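IPT/TIG domain-containing protein (Bacteroides thetaiotaomicron, PDB 3TC9) is of unconfirmed function but probably serves as an auxiliary nutrient-binding protein, built from an immunoglobulin-like IPT/TIG domain and a six-bladed beta-propeller. Local coordinates at residues B[385-390]-B[422-427]. Sequence-based numbering, arbitrary orientation.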
# COMPACT_ATOMS: atom_id res chain seq x y z
N SER B 385 9.66 -16.58 -26.54
CA SER B 385 10.64 -15.52 -26.73
C SER B 385 10.18 -14.55 -27.83
O SER B 385 9.52 -14.96 -28.80
CB SER B 385 11.99 -16.10 -27.11
OG SER B 385 11.86 -16.89 -28.28
N GLY B 386 10.58 -13.31 -27.67
CA GLY B 386 10.29 -12.26 -28.65
C GLY B 386 10.45 -10.90 -28.04
O GLY B 386 11.07 -10.74 -26.98
N TYR B 387 9.92 -9.90 -28.74
CA TYR B 387 9.96 -8.51 -28.28
C TYR B 387 8.61 -7.88 -28.56
O TYR B 387 8.31 -7.52 -29.70
CB TYR B 387 11.14 -7.73 -28.91
CG TYR B 387 11.11 -6.26 -28.57
CD1 TYR B 387 11.16 -5.84 -27.24
CD2 TYR B 387 11.01 -5.29 -29.57
CE1 TYR B 387 11.08 -4.49 -26.91
CE2 TYR B 387 10.95 -3.93 -29.25
CZ TYR B 387 10.98 -3.54 -27.92
OH TYR B 387 10.93 -2.20 -27.58
N ASN B 388 7.77 -7.82 -27.52
CA ASN B 388 6.43 -7.27 -27.59
C ASN B 388 6.07 -6.58 -26.31
O ASN B 388 6.28 -7.13 -25.23
CB ASN B 388 5.42 -8.36 -27.90
CG ASN B 388 5.47 -8.85 -29.32
OD1 ASN B 388 6.09 -9.86 -29.61
ND2 ASN B 388 4.85 -8.13 -30.26
N ASP B 389 5.54 -5.35 -26.42
CA ASP B 389 5.06 -4.55 -25.29
C ASP B 389 3.55 -4.78 -25.16
O ASP B 389 2.98 -5.48 -25.99
CB ASP B 389 5.43 -3.06 -25.47
CG ASP B 389 6.92 -2.70 -25.25
OD1 ASP B 389 7.59 -3.37 -24.41
OD2 ASP B 389 7.37 -1.67 -25.79
N GLY B 390 2.93 -4.26 -24.10
CA GLY B 390 1.48 -4.40 -23.90
C GLY B 390 1.03 -5.23 -22.73
O GLY B 390 1.70 -5.29 -21.69
N ARG B 422 17.49 -4.16 -24.12
CA ARG B 422 16.69 -3.11 -23.52
C ARG B 422 16.39 -3.36 -22.07
O ARG B 422 16.40 -4.49 -21.61
CB ARG B 422 15.34 -3.01 -24.28
CG ARG B 422 15.43 -2.42 -25.71
CD ARG B 422 14.26 -2.92 -26.51
NE ARG B 422 14.12 -2.33 -27.86
CZ ARG B 422 14.40 -2.97 -28.99
NH1 ARG B 422 14.91 -4.19 -28.96
NH2 ARG B 422 14.18 -2.38 -30.16
N ILE B 423 16.05 -2.26 -21.37
CA ILE B 423 15.52 -2.25 -20.01
C ILE B 423 14.01 -2.13 -20.21
O ILE B 423 13.53 -1.16 -20.80
CB ILE B 423 16.13 -1.15 -19.08
CG1 ILE B 423 17.68 -1.23 -19.02
CG2 ILE B 423 15.50 -1.20 -17.67
CD1 ILE B 423 18.30 -2.52 -18.47
N ARG B 424 13.27 -3.15 -19.81
CA ARG B 424 11.82 -3.10 -19.96
C ARG B 424 11.20 -2.58 -18.67
O ARG B 424 11.82 -2.65 -17.61
CB ARG B 424 11.25 -4.46 -20.37
CG ARG B 424 11.99 -5.14 -21.51
CD ARG B 424 11.67 -4.58 -22.91
NE ARG B 424 10.27 -4.74 -23.28
CZ ARG B 424 9.72 -5.86 -23.73
NH1 ARG B 424 10.43 -6.98 -23.81
NH2 ARG B 424 8.44 -5.90 -24.05
N LYS B 425 10.01 -2.01 -18.76
CA LYS B 425 9.31 -1.51 -17.59
C LYS B 425 7.94 -2.19 -17.46
O LYS B 425 7.29 -2.44 -18.47
CB LYS B 425 9.17 0.01 -17.67
CG LYS B 425 8.46 0.66 -16.47
CD LYS B 425 8.25 2.14 -16.73
CE LYS B 425 7.34 2.81 -15.73
NZ LYS B 425 5.90 2.51 -15.96
N ILE B 426 7.52 -2.50 -16.23
CA ILE B 426 6.17 -3.01 -15.96
C ILE B 426 5.57 -2.11 -14.93
O ILE B 426 6.04 -2.09 -13.80
CB ILE B 426 6.07 -4.50 -15.54
CG1 ILE B 426 6.74 -5.44 -16.54
CG2 ILE B 426 4.60 -4.90 -15.27
CD1 ILE B 426 6.84 -6.87 -16.04
N GLY B 427 4.56 -1.34 -15.32
CA GLY B 427 3.85 -0.42 -14.44
C GLY B 427 2.47 -0.14 -14.97
O GLY B 427 2.15 -0.60 -16.07
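The ring of Y387 carries the guanidinium of R422 flat over one face, while the guanidinium of R424 meets the ring's edge. R422 CZ lies 3.9 Å from the ring centroid and the two planes are nearly parallel, 19° apart, a cation-pi stack. The chain of R422 is extended from CG to NE, which brings its planar end over the ring; a flat cation suits this place because it can stack and still bond N120 and the carbonyl of N420. R424 stands steeply to the ring, its guanidinium plane at 73°, and lays a face against the CD1–CE1 edge, with Y387 CE1 3.7 Å from R424 CZ. Bends at chi2 and chi3 curl this arginine round until its own edge faces the loop. There R424 NH2 gives a hydrogen bond to N388 O (2.8 Å), arriving from above the carbonyl plane, and a salt bridge to D389 OD1 (2.7 Å), on the anti side but tilted out of the carboxylate plane; R424 NE adds a weak bond to the same oxygen. A leucine in place of R424 would probably leave D389 OD1 and D417 without this counter-charge and N388 O without this donor, weakening the loop's tie to the strand. Tyrosine and aspartate suit their places because Y387 OH and D389 OD2 both bond T111 of strand 107-113. The loop joining strands 372-376 and 390-391 is thus pinned to strand 422-428, which lies between 107-113 and 412-417; this pairing of an early strand with the C-terminal one is the Velcro closure familiar in beta-propellers.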